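Local coordinates for protein dihydrodipicolinate synthase (Bacteroides thetaiotaomicron, PDB 4XKY) that probably acts as a Schiff-base-forming lyase of the DapA family, most likely splitting N-acetylneuraminate, at residues 134-139 against 162-167; 150-155 against 178-183; 188-193 against 202-207. One frame throughout, in Å; residues are numbered along the deposited sequence.

Interaction 1. Residues 134-139 against 162-167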
ATOM      1  N   PHE D 134      -5.282  11.827  25.263  1.00 26.26           N
ATOM      2  CA  PHE D 134      -4.386  10.779  24.845  1.00 26.26           C
ATOM      3  C   PHE D 134      -4.296  10.856  23.314  1.00 27.57           C
ATOM      4  O   PHE D 134      -5.326  10.981  22.616  1.00 26.22           O
ATOM      5  CB  PHE D 134      -4.895   9.387  25.242  1.00 26.03           C
ATOM      6  CG  PHE D 134      -4.860   9.093  26.719  1.00 27.25           C
ATOM      7  CD1 PHE D 134      -3.932   8.210  27.233  1.00 28.68           C
ATOM      8  CD2 PHE D 134      -5.799   9.618  27.561  1.00 29.10           C
ATOM      9  CE1 PHE D 134      -3.904   7.919  28.576  1.00 28.51           C
ATOM     10  CE2 PHE D 134      -5.783   9.332  28.912  1.00 30.34           C
ATOM     11  CZ  PHE D 134      -4.822   8.482  29.417  1.00 30.26           C
ATOM     12  N   LEU D 135      -3.059  10.784  22.822  1.00 27.98           N
ATOM     13  CA  LEU D 135      -2.759  10.681  21.419  1.00 30.36           C
ATOM     14  C   LEU D 135      -2.886   9.244  20.960  1.00 32.71           C
ATOM     15  O   LEU D 135      -2.475   8.313  21.651  1.00 34.62           O
ATOM     16  CB  LEU D 135      -1.333  11.132  21.159  1.00 30.70           C
ATOM     17  CG  LEU D 135      -0.968  12.526  21.623  1.00 31.12           C
ATOM     18  CD1 LEU D 135       0.521  12.705  21.437  1.00 30.44           C
ATOM     19  CD2 LEU D 135      -1.755  13.549  20.826  1.00 32.51           C
ATOM     20  N   TYR D 136      -3.409   9.080  19.763  1.00 34.96           N
ATOM     21  CA  TYR D 136      -3.795   7.781  19.251  1.00 39.48           C
ATOM     22  C   TYR D 136      -3.093   7.661  17.917  1.00 39.15           C
ATOM     23  O   TYR D 136      -3.272   8.498  17.009  1.00 35.89           O
ATOM     24  CB  TYR D 136      -5.321   7.741  19.089  1.00 44.57           C
ATOM     25  CG  TYR D 136      -5.970   6.414  18.758  1.00 52.61           C
ATOM     26  CD1 TYR D 136      -7.364   6.284  18.824  1.00 61.12           C
ATOM     27  CD2 TYR D 136      -5.229   5.293  18.397  1.00 58.32           C
ATOM     28  CE1 TYR D 136      -7.994   5.079  18.536  1.00 65.65           C
ATOM     29  CE2 TYR D 136      -5.848   4.083  18.107  1.00 64.44           C
ATOM     30  CZ  TYR D 136      -7.225   3.981  18.172  1.00 68.11           C
ATOM     31  OH  TYR D 136      -7.822   2.778  17.879  1.00 77.54           O
ATOM     32  N   ASN D 137      -2.268   6.626  17.843  1.00 41.56           N
ATOM     33  CA  ASN D 137      -1.526   6.248  16.661  1.00 41.50           C
ATOM     34  C   ASN D 137      -2.233   5.069  16.048  1.00 46.01           C
ATOM     35  O   ASN D 137      -2.208   3.950  16.601  1.00 40.55           O
ATOM     36  CB  ASN D 137      -0.125   5.797  17.048  1.00 40.30           C
ATOM     37  CG  ASN D 137       0.773   5.597  15.842  1.00 41.79           C
ATOM     38  OD1 ASN D 137       1.116   6.564  15.127  1.00 37.34           O
ATOM     39  ND2 ASN D 137       1.159   4.339  15.597  1.00 40.37           N
ATOM     40  N   MET D 138      -2.848   5.332  14.905  1.00 52.10           N
ATOM     41  CA  MET D 138      -3.635   4.362  14.173  1.00 64.25           C
ATOM     42  C   MET D 138      -3.264   4.508  12.697  1.00 64.23           C
ATOM     43  O   MET D 138      -3.990   5.160  11.944  1.00 58.28           O
ATOM     44  CB  MET D 138      -5.094   4.707  14.394  1.00 73.96           C
ATOM     45  CG  MET D 138      -6.099   3.852  13.656  1.00 83.94           C
ATOM     46  SD  MET D 138      -7.727   4.570  13.949  1.00 98.55           S
ATOM     47  CE  MET D 138      -7.585   6.182  13.155  1.00 96.31           C
ATOM     48  N   PRO D 139      -2.110   3.930  12.290  1.00 68.15           N
ATOM     49  CA  PRO D 139      -1.460   4.226  10.988  1.00 75.23           C
ATOM     50  C   PRO D 139      -2.065   3.573   9.737  1.00 84.43           C
ATOM     51  O   PRO D 139      -1.645   3.884   8.618  1.00 86.46           O
ATOM     52  CB  PRO D 139      -0.042   3.688  11.191  1.00 68.33           C
ATOM     53  CG  PRO D 139      -0.230   2.539  12.110  1.00 66.97           C
ATOM     54  CD  PRO D 139      -1.320   2.956  13.071  1.00 65.12           C
ATOM     55  N   GLY D 162      -0.963  11.002  27.636  1.00 29.72           N
ATOM     56  CA  GLY D 162      -0.580   9.672  27.212  1.00 29.29           C
ATOM     57  C   GLY D 162      -0.713   9.403  25.727  1.00 28.74           C
ATOM     58  O   GLY D 162      -1.023  10.298  24.931  1.00 29.19           O
ATOM     59  N   PHE D 163      -0.498   8.134  25.393  1.00 27.39           N
ATOM     60  CA  PHE D 163      -0.322   7.654  24.036  1.00 27.87           C
ATOM     61  C   PHE D 163      -0.820   6.213  23.989  1.00 27.76           C
ATOM     62  O   PHE D 163      -0.454   5.392  24.832  1.00 27.27           O
ATOM     63  CB  PHE D 163       1.161   7.720  23.661  1.00 28.78           C
ATOM     64  CG  PHE D 163       1.508   7.121  22.305  1.00 28.49           C
ATOM     65  CD1 PHE D 163       1.189   7.769  21.136  1.00 29.75           C
ATOM     66  CD2 PHE D 163       2.188   5.939  22.215  1.00 28.33           C
ATOM     67  CE1 PHE D 163       1.521   7.233  19.911  1.00 29.83           C
ATOM     68  CE2 PHE D 163       2.531   5.399  20.994  1.00 28.77           C
ATOM     69  CZ  PHE D 163       2.201   6.040  19.836  1.00 28.75           C
ATOM     70  N   LYS D 164      -1.663   5.935  23.004  1.00 29.23           N
ATOM     71  CA  LYS D 164      -2.183   4.609  22.717  1.00 31.69           C
ATOM     72  C   LYS D 164      -1.706   4.226  21.322  1.00 31.94           C
ATOM     73  O   LYS D 164      -1.903   4.982  20.362  1.00 31.69           O
ATOM     74  CB  LYS D 164      -3.714   4.646  22.722  1.00 35.22           C
ATOM     75  CG  LYS D 164      -4.349   3.293  22.460  1.00 40.29           C
ATOM     76  CD  LYS D 164      -5.746   3.342  21.831  1.00 45.26           C
ATOM     77  CE  LYS D 164      -5.911   2.099  20.947  1.00 47.93           C
ATOM     78  NZ  LYS D 164      -7.258   1.520  20.655  1.00 50.36           N
ATOM     79  N   ASP D 165      -1.073   3.068  21.183  1.00 29.95           N
ATOM     80  CA  ASP D 165      -0.678   2.612  19.868  1.00 28.48           C
ATOM     81  C   ASP D 165      -1.431   1.365  19.439  1.00 28.45           C
ATOM     82  O   ASP D 165      -1.438   0.358  20.161  1.00 26.90           O
ATOM     83  CB  ASP D 165       0.813   2.298  19.875  1.00 29.36           C
ATOM     84  CG  ASP D 165       1.327   1.866  18.531  1.00 30.89           C
ATOM     85  OD1 ASP D 165       0.812   2.351  17.491  1.00 29.56           O
ATOM     86  OD2 ASP D 165       2.276   1.042  18.517  1.00 34.09           O
ATOM     87  N   SER D 166      -1.965   1.401  18.218  1.00 27.74           N
ATOM     88  CA  SER D 166      -2.560   0.226  17.578  1.00 29.57           C
ATOM     89  C   SER D 166      -1.856  -0.207  16.319  1.00 29.41           C
ATOM     90  O   SER D 166      -2.408  -0.974  15.543  1.00 28.85           O
ATOM     91  CB  SER D 166      -4.021   0.522  17.229  1.00 31.13           C
ATOM     92  OG  SER D 166      -4.678   0.849  18.416  1.00 37.36           O
ATOM     93  N   SER D 167      -0.661   0.312  16.122  0.50 32.41           N
ATOM     94  CA  SER D 167       0.254  -0.437  15.342  0.50 34.14           C
ATOM     95  C   SER D 167       0.458  -1.632  16.254  0.50 33.31           C
ATOM     96  O   SER D 167       0.438  -1.556  17.516  0.50 33.70           O
ATOM     97  CB  SER D 167       1.572   0.293  15.081  0.50 35.85           C
ATOM     98  OG  SER D 167       2.434   0.159  16.197  0.50 35.61           O
TER
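Leu-135 and Lys-164 are joined through the backbone, in one of four bonds that zip parallel strands 134-137 and 162-165 together. Leu-135 N gives to Gly-162 O, Leu-135 O takes from Lys-164 N at 2.9 Å, Asn-137 N gives to Lys-164 O, and Ser-166 N prolongs the pairing past the strand end by binding Asn-137 O.

The polar side chains meet at the C-terminal ends of the strands. Asn-137 and Asp-165 point the same way, and ND2 of Asn-137 reaches OD1 of Asp-165 at 2.8 Å, nearly within its own amide plane but above that of the carboxylate. Ser-167 N approaches OD1 of Asp-165 from the opposite face at 2.9 Å, closing an Asx turn, so two N-H groups clamp one oxygen. With Asp-165 replaced by alanine, the Asn-137 amide and the Ser-167 N-H would probably be left without this acceptor, and the turn would be likely to slacken.

On the face shared by Tyr-136 and Lys-164, the lysine runs alongside the phenol. Both have CG anti to the backbone N (chi1 -171° and -179°), and CD of Lys-164 sits over the ring face of Tyr-136, 3.9 Å from its centroid, a CH-pi contact. Farther out, NZ of Lys-164 makes a weak bond to Tyr-136 OH at 3.1 Å. These are the predicted proton donor/acceptor and Schiff-base lysine. On this same face a side chain at Gly-162 would collide with the Phe-134 ring.

On the face of Leu-135 and Phe-163, CE1 of Phe-163 lies 3.6 Å from CB of Asn-137, and CD1 of Phe-163 is 4.2 Å from CB of Leu-135.

The pair belongs to a beta-alpha-beta unit whose helix is 148-154. Strand 102-105 flanks Phe-134 and strand 187-190 flanks Phe-163, while Tyr-172 of helix 170-179 covers Asn-137, Phe-163 and Asp-165.

Interaction 2. Residues 150-155 against 178-183. With NA (sodium ion), chain F.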
ATOM      1  N   THR D 150       8.225  13.582  17.858  1.00 36.11           N
ATOM      2  CA  THR D 150       6.964  14.304  17.790  1.00 35.32           C
ATOM      3  C   THR D 150       6.147  14.084  19.058  1.00 34.64           C
ATOM      4  O   THR D 150       5.619  15.026  19.631  1.00 33.73           O
ATOM      5  CB  THR D 150       6.116  13.858  16.595  1.00 35.69           C
ATOM      6  OG1 THR D 150       6.797  14.165  15.388  1.00 37.03           O
ATOM      7  CG2 THR D 150       4.800  14.570  16.575  1.00 35.30           C
ATOM      8  N   ILE D 151       6.018  12.831  19.470  1.00 33.40           N
ATOM      9  CA  ILE D 151       5.367  12.527  20.724  1.00 34.16           C
ATOM     10  C   ILE D 151       6.019  13.229  21.910  1.00 35.22           C
ATOM     11  O   ILE D 151       5.294  13.764  22.762  1.00 33.45           O
ATOM     12  CB  ILE D 151       5.294  11.023  20.975  1.00 34.79           C
ATOM     13  CG1 ILE D 151       4.280  10.405  20.013  1.00 36.20           C
ATOM     14  CG2 ILE D 151       4.807  10.746  22.389  1.00 34.80           C
ATOM     15  CD1 ILE D 151       4.506   8.930  19.820  1.00 37.05           C
ATOM     16  N   GLN D 152       7.353  13.249  21.964  1.00 36.84           N
ATOM     17  CA  GLN D 152       8.045  13.942  23.059  1.00 39.75           C
ATOM     18  C   GLN D 152       7.589  15.376  23.111  1.00 39.45           C
ATOM     19  O   GLN D 152       7.313  15.921  24.171  1.00 39.69           O
ATOM     20  CB  GLN D 152       9.561  13.957  22.875  1.00 42.90           C
ATOM     21  CG  GLN D 152      10.283  12.761  23.466  1.00 46.98           C
ATOM     22  CD  GLN D 152      11.771  12.700  23.074  1.00 50.77           C
ATOM     23  OE1 GLN D 152      12.149  13.078  21.967  1.00 51.35           O
ATOM     24  NE2 GLN D 152      12.611  12.183  23.975  1.00 53.42           N
ATOM     25  N   ARG D 153       7.555  15.983  21.938  1.00 38.52           N
ATOM     26  CA  ARG D 153       7.257  17.385  21.816  1.00 40.06           C
ATOM     27  C   ARG D 153       5.799  17.677  22.226  1.00 37.53           C
ATOM     28  O   ARG D 153       5.565  18.515  23.083  1.00 38.79           O
ATOM     29  CB  ARG D 153       7.590  17.816  20.382  1.00 43.67           C
ATOM     30  CG  ARG D 153       7.004  19.135  19.928  1.00 47.98           C
ATOM     31  CD  ARG D 153       7.719  20.367  20.460  1.00 51.30           C
ATOM     32  NE  ARG D 153       6.947  21.498  19.960  1.00 53.78           N
ATOM     33  CZ  ARG D 153       7.394  22.516  19.227  1.00 55.33           C
ATOM     34  NH1 ARG D 153       8.683  22.666  18.932  1.00 54.64           N
ATOM     35  NH2 ARG D 153       6.521  23.433  18.825  1.00 55.31           N
ATOM     36  N   ILE D 154       4.830  16.962  21.654  1.00 34.19           N
ATOM     37  CA  ILE D 154       3.411  17.191  21.974  1.00 31.80           C
ATOM     38  C   ILE D 154       3.163  16.897  23.458  1.00 30.79           C
ATOM     39  O   ILE D 154       2.415  17.586  24.126  1.00 29.92           O
ATOM     40  CB  ILE D 154       2.494  16.353  21.046  1.00 30.88           C
ATOM     41  CG1 ILE D 154       2.663  16.778  19.587  1.00 31.07           C
ATOM     42  CG2 ILE D 154       1.032  16.537  21.384  1.00 30.31           C
ATOM     43  CD1 ILE D 154       1.966  15.857  18.609  1.00 29.56           C
ATOM     44  N   ALA D 155       3.826  15.887  23.988  1.00 31.46           N
ATOM     45  CA  ALA D 155       3.629  15.516  25.379  1.00 33.74           C
ATOM     46  C   ALA D 155       4.080  16.591  26.393  1.00 37.70           C
ATOM     47  O   ALA D 155       3.710  16.496  27.558  1.00 38.88           O
ATOM     48  CB  ALA D 155       4.319  14.208  25.682  1.00 33.66           C
ATOM     49  N   TYR D 178      11.447   4.443  24.631  1.00 29.94           N
ATOM     50  CA  TYR D 178      12.772   4.998  24.866  1.00 30.60           C
ATOM     51  C   TYR D 178      12.738   6.514  24.797  1.00 30.98           C
ATOM     52  O   TYR D 178      13.375   7.173  25.598  1.00 31.33           O
ATOM     53  CB  TYR D 178      13.797   4.473  23.853  1.00 30.49           C
ATOM     54  CG  TYR D 178      15.218   5.012  24.008  1.00 31.72           C
ATOM     55  CD1 TYR D 178      16.108   4.423  24.886  1.00 32.40           C
ATOM     56  CD2 TYR D 178      15.674   6.072  23.228  1.00 31.78           C
ATOM     57  CE1 TYR D 178      17.414   4.889  24.997  1.00 34.01           C
ATOM     58  CE2 TYR D 178      16.968   6.557  23.356  1.00 33.87           C
ATOM     59  CZ  TYR D 178      17.832   5.943  24.233  1.00 34.29           C
ATOM     60  OH  TYR D 178      19.114   6.391  24.368  1.00 37.57           O
ATOM     61  N   ALA D 179      12.009   7.080  23.848  1.00 30.71           N
ATOM     62  CA  ALA D 179      11.895   8.544  23.791  1.00 31.06           C
ATOM     63  C   ALA D 179      11.231   9.153  25.050  1.00 31.49           C
ATOM     64  O   ALA D 179      11.529  10.261  25.428  1.00 31.01           O
ATOM     65  CB  ALA D 179      11.144   8.965  22.543  1.00 30.24           C
ATOM     66  N   MET D 180      10.341   8.408  25.695  1.00 32.31           N
ATOM     67  CA  MET D 180       9.508   8.921  26.782  1.00 32.59           C
ATOM     68  C   MET D 180       9.963   8.441  28.137  1.00 34.90           C
ATOM     69  O   MET D 180       9.261   8.635  29.141  1.00 35.09           O
ATOM     70  CB  MET D 180       8.078   8.441  26.555  1.00 31.50           C
ATOM     71  CG  MET D 180       7.429   9.067  25.344  1.00 31.87           C
ATOM     72  SD  MET D 180       7.617  10.845  25.170  1.00 35.25           S
ATOM     73  CE  MET D 180       6.755  11.360  26.656  1.00 35.98           C
ATOM     74  N   LYS D 181      11.142   7.820  28.167  1.00 36.41           N
ATOM     75  CA  LYS D 181      11.607   7.143  29.369  1.00 38.50           C
ATOM     76  C   LYS D 181      11.933   8.054  30.529  1.00 39.71           C
ATOM     77  O   LYS D 181      11.990   7.573  31.648  1.00 39.57           O
ATOM     78  CB  LYS D 181      12.821   6.265  29.095  1.00 40.16           C
ATOM     79  CG  LYS D 181      14.106   7.012  28.815  1.00 42.80           C
ATOM     80  CD  LYS D 181      15.186   6.036  28.381  1.00 45.92           C
ATOM     81  CE  LYS D 181      16.352   6.767  27.747  1.00 48.19           C
ATOM     82  NZ  LYS D 181      17.041   7.591  28.767  1.00 51.63           N
ATOM     83  N   ASP D 182      12.171   9.339  30.282  1.00 41.46           N
ATOM     84  CA  ASP D 182      12.329  10.292  31.399  1.00 42.79           C
ATOM     85  C   ASP D 182      11.011  11.005  31.769  1.00 43.00           C
ATOM     86  O   ASP D 182      11.022  11.970  32.536  1.00 42.95           O
ATOM     87  CB  ASP D 182      13.520  11.260  31.140  1.00 44.13           C
ATOM     88  CG  ASP D 182      14.820  10.492  30.846  1.00 46.66           C
ATOM     89  OD1 ASP D 182      15.231   9.671  31.696  1.00 46.89           O
ATOM     90  OD2 ASP D 182      15.390  10.638  29.735  1.00 48.76           O
ATOM     91  N   ASN D 183       9.877  10.500  31.275  1.00 42.84           N
ATOM     92  CA  ASN D 183       8.553  11.021  31.664  1.00 43.74           C
ATOM     93  C   ASN D 183       7.688   9.881  32.128  1.00 42.68           C
ATOM     94  O   ASN D 183       6.799   9.439  31.408  1.00 37.94           O
ATOM     95  CB  ASN D 183       7.851  11.712  30.498  1.00 46.13           C
ATOM     96  CG  ASN D 183       8.625  12.890  29.973  1.00 50.94           C
ATOM     97  OD1 ASN D 183       8.281  14.030  30.252  1.00 58.04           O
ATOM     98  ND2 ASN D 183       9.699  12.626  29.240  1.00 54.11           N
TER
HETATM   99 NA    NA F 401       2.022  16.136  29.127  1.00 43.34          NA
HETATM  100  O   HOH W   1       2.855  14.414  30.392  1.00 44.29           O
HETATM  101  O   HOH W   2       3.459  18.190  30.599  1.00 42.81           O
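Bends at chi2 (-46°) and chi3 of Met-180 fold its thioether toward helix 148-154, while Gln-152, extended beyond CG, runs past it in the opposite direction. SD of Met-180 comes to rest 3.7 Å from CG of Gln-152. SD of Met-180 also lies 4.0 Å from CG2 of Ile-151, whose side chain crosses that of the methionine at about a right angle, and CE of Met-180 meets CB of Ala-155 at 3.9 Å.

Beside this sulfur contact, the Gln-152 amide reaches across to the end of the other helix. NE2 of Gln-152 gives a short bond of 2.6 Å to the carbonyl O of Ala-179, but a bent one, 131° at the hydrogen. That oxygen lies 31° out of the amide plane. CB of Ala-179 packs against the same amide. Met-180 then opens a type I turn to Asn-183, its O accepting from Asn-183 N.

At the far end of 150-155, Ala-155 O binds a sodium ion at 2.3 Å; two waters and the carbonyl oxygens of Asn-157 and Val-160 complete the ligands. Phe-186 lies against Ile-151, Ala-155 and Met-180.

Chemically the contact is mostly apolar, with one directional bond. Met-180 packs by dispersion against the first helix, and the glutamine amide supplies a partner for a carbonyl at the helix end, while the sodium ion is held by neutral oxygen ligands.

Interaction 3. Residues 188-193 against 202-207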
ATOM      1  N   MET D 188       1.657   5.090  28.488  1.00 27.22           N
ATOM      2  CA  MET D 188       1.972   4.389  27.278  1.00 27.75           C
ATOM      3  C   MET D 188       1.120   3.104  27.221  1.00 27.57           C
ATOM      4  O   MET D 188       1.379   2.121  27.937  1.00 29.24           O
ATOM      5  CB  MET D 188       3.460   4.039  27.245  1.00 28.47           C
ATOM      6  CG  MET D 188       4.408   5.240  27.154  1.00 30.88           C
ATOM      7  SD  MET D 188       4.293   6.005  25.522  1.00 31.28           S
ATOM      8  CE  MET D 188       5.114   4.758  24.516  1.00 31.82           C
ATOM      9  N   LEU D 189       0.128   3.111  26.334  1.00 26.19           N
ATOM     10  CA  LEU D 189      -0.855   2.031  26.233  1.00 25.30           C
ATOM     11  C   LEU D 189      -0.735   1.311  24.906  1.00 25.56           C
ATOM     12  O   LEU D 189      -0.436   1.919  23.890  1.00 23.98           O
ATOM     13  CB  LEU D 189      -2.257   2.592  26.374  1.00 24.60           C
ATOM     14  CG  LEU D 189      -2.519   3.389  27.656  1.00 26.54           C
ATOM     15  CD1 LEU D 189      -3.929   3.981  27.678  1.00 27.05           C
ATOM     16  CD2 LEU D 189      -2.316   2.506  28.879  1.00 26.63           C
ATOM     17  N   VAL D 190      -0.959   0.003  24.934  1.00 26.72           N
ATOM     18  CA  VAL D 190      -0.990  -0.816  23.732  1.00 26.61           C
ATOM     19  C   VAL D 190      -2.403  -1.319  23.429  1.00 25.21           C
ATOM     20  O   VAL D 190      -3.056  -1.876  24.295  1.00 23.09           O
ATOM     21  CB  VAL D 190      -0.070  -2.020  23.927  1.00 29.82           C
ATOM     22  CG1 VAL D 190      -0.087  -2.904  22.703  1.00 34.04           C
ATOM     23  CG2 VAL D 190       1.335  -1.530  24.149  1.00 31.93           C
ATOM     24  N   GLY D 191      -2.837  -1.202  22.179  1.00 24.39           N
ATOM     25  CA  GLY D 191      -4.173  -1.662  21.779  1.00 25.26           C
ATOM     26  C   GLY D 191      -4.294  -3.171  21.647  1.00 25.87           C
ATOM     27  O   GLY D 191      -5.116  -3.798  22.340  1.00 26.21           O
ATOM     28  N   PRO D 192      -3.488  -3.771  20.754  1.00 24.85           N
ATOM     29  CA  PRO D 192      -3.683  -5.175  20.431  1.00 23.60           C
ATOM     30  C   PRO D 192      -3.300  -6.073  21.602  1.00 23.85           C
ATOM     31  O   PRO D 192      -2.158  -5.998  22.099  1.00 23.46           O
ATOM     32  CB  PRO D 192      -2.731  -5.381  19.227  1.00 24.13           C
ATOM     33  CG  PRO D 192      -2.583  -3.998  18.650  1.00 24.50           C
ATOM     34  CD  PRO D 192      -2.457  -3.172  19.886  1.00 24.61           C
ATOM     35  N   GLU D 193      -4.229  -6.941  21.992  1.00 22.79           N
ATOM     36  CA  GLU D 193      -4.124  -7.719  23.230  1.00 23.08           C
ATOM     37  C   GLU D 193      -3.102  -8.832  23.113  1.00 21.53           C
ATOM     38  O   GLU D 193      -2.594  -9.299  24.110  1.00 19.41           O
ATOM     39  CB  GLU D 193      -5.491  -8.305  23.624  1.00 24.30           C
ATOM     40  CG  GLU D 193      -6.084  -9.345  22.674  1.00 25.12           C
ATOM     41  CD  GLU D 193      -7.621  -9.304  22.637  1.00 25.80           C
ATOM     42  OE1 GLU D 193      -8.169  -8.205  22.633  1.00 26.61           O
ATOM     43  OE2 GLU D 193      -8.285 -10.348  22.629  1.00 24.66           O
ATOM     44  N   LEU D 202       7.885  -5.048  29.432  1.00 30.57           N
ATOM     45  CA  LEU D 202       8.922  -4.068  29.136  1.00 33.54           C
ATOM     46  C   LEU D 202       8.515  -2.650  29.490  1.00 33.53           C
ATOM     47  O   LEU D 202       9.078  -1.703  28.977  1.00 34.15           O
ATOM     48  CB  LEU D 202       9.324  -4.159  27.673  1.00 34.88           C
ATOM     49  CG  LEU D 202      10.500  -5.154  27.577  1.00 40.07           C
ATOM     50  CD1 LEU D 202      10.087  -6.602  27.811  1.00 40.41           C
ATOM     51  CD2 LEU D 202      11.257  -5.027  26.274  1.00 41.20           C
ATOM     52  N   GLY D 203       7.526  -2.500  30.360  1.00 31.71           N
ATOM     53  CA  GLY D 203       7.234  -1.185  30.935  1.00 30.60           C
ATOM     54  C   GLY D 203       5.991  -0.492  30.439  1.00 28.58           C
ATOM     55  O   GLY D 203       5.663   0.540  30.974  1.00 27.96           O
ATOM     56  N   ALA D 204       5.281  -1.026  29.438  1.00 26.31           N
ATOM     57  CA  ALA D 204       4.042  -0.390  29.021  1.00 25.11           C
ATOM     58  C   ALA D 204       3.109  -0.333  30.210  1.00 25.79           C
ATOM     59  O   ALA D 204       3.139  -1.234  31.053  1.00 26.01           O
ATOM     60  CB  ALA D 204       3.364  -1.167  27.886  1.00 24.92           C
ATOM     61  N   HIS D 205       2.269   0.706  30.272  1.00 26.55           N
ATOM     62  CA  HIS D 205       1.330   0.885  31.392  1.00 27.26           C
ATOM     63  C   HIS D 205       0.054   0.082  31.311  1.00 25.50           C
ATOM     64  O   HIS D 205      -0.543  -0.214  32.322  1.00 23.68           O
ATOM     65  CB  HIS D 205       0.955   2.349  31.562  1.00 29.74           C
ATOM     66  CG  HIS D 205       2.115   3.201  31.923  1.00 31.83           C
ATOM     67  ND1 HIS D 205       2.786   3.963  30.995  1.00 32.66           N
ATOM     68  CD2 HIS D 205       2.774   3.360  33.094  1.00 33.95           C
ATOM     69  CE1 HIS D 205       3.790   4.586  31.583  1.00 34.20           C
ATOM     70  NE2 HIS D 205       3.815   4.223  32.852  1.00 33.77           N
ATOM     71  N   GLY D 206      -0.353  -0.319  30.126  1.00 25.55           N
ATOM     72  CA  GLY D 206      -1.609  -1.024  30.021  1.00 26.17           C
ATOM     73  C   GLY D 206      -2.017  -1.410  28.630  1.00 25.38           C
ATOM     74  O   GLY D 206      -1.317  -1.128  27.645  1.00 25.84           O
ATOM     75  N   GLY D 207      -3.162  -2.075  28.583  1.00 24.64           N
ATOM     76  CA  GLY D 207      -3.692  -2.630  27.358  1.00 24.28           C
ATOM     77  C   GLY D 207      -5.090  -2.147  27.120  1.00 23.69           C
ATOM     78  O   GLY D 207      -5.955  -2.266  27.994  1.00 22.55           O
TER
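The His-205 imidazole meets Met-188 at its edge: CA of Met-188 lies in the ring plane, and the Met-188 N-H points at ND1. The bond from Met-188 N to His-205 ND1 is 3.0 Å long and almost straight, 173° at the hydrogen, though the Met-188 nitrogen stands 19° out of the ring plane. As an acceptor here, ND1 carries no proton. The torsion that sets CG of His-205 anti to its carbonyl carbon (chi1 -64°) brings the ring edge against the start of the strand, with ND1 of His-205 3.8 Å from CB of Met-188. The backbone of the same residue answers in the other direction, His-205 N binding Met-188 O at 2.9 Å within the carbonyl plane. Met-188 is thus gripped by one histidine through both its N-H and its carbonyl.

Farther along, Val-190 N gives to Gly-206 O at 3.0 Å, and Gly-207 CA touches Val-190 O at 3.2 Å. CD2 of Leu-189 settles over Gly-206, 3.7 Å from Gly-206 N; a side chain on Gly-206 would press tightly on that methyl. From the opposite face of the strand, CG2 of Val-190 loosely meets CB of Ala-204.

Before these strands pair, Gly-203, with positive phi, serves as the C-prime residue of a Schellman motif ending helix 196-201. Phe-173 of helix 170-179 packs on Met-188 and Val-190, and His-205 also bonds through its backbone to Gly-7. Strand 187-190, helix 196-201 and strand 206-207 form a parallel beta-alpha-beta unit of the TIM barrel, with Leu-189 close to Lys-164 and to Val-208, a predicted pyruvate-binding residue.

In the fold
Along the chain, interactions 1 and 2 interleave, and interaction 3 follows both. Interactions 1 and 3 belong to one parallel sheet, their centres 10 Å apart: strand 160-165 adjoins strand 187-190, with probable hydrogen bonds from Leu-189 N to Phe-163 O and from Gly-191 N to Asp-165 O. Interaction 2 lies farther out, its centre 13 Å from that of interaction 1 and 16 Å from that of interaction 3, between helix 148-154 and the end of helix 170-179 with the turn that follows. Ile-151 and Ile-154 pack on Phe-163 and Leu-135. The three therefore run from barrel wall to outer helical layer, with the predicted catalytic pair in interaction 1, while interactions 2 and 3 both also touch the second subunit.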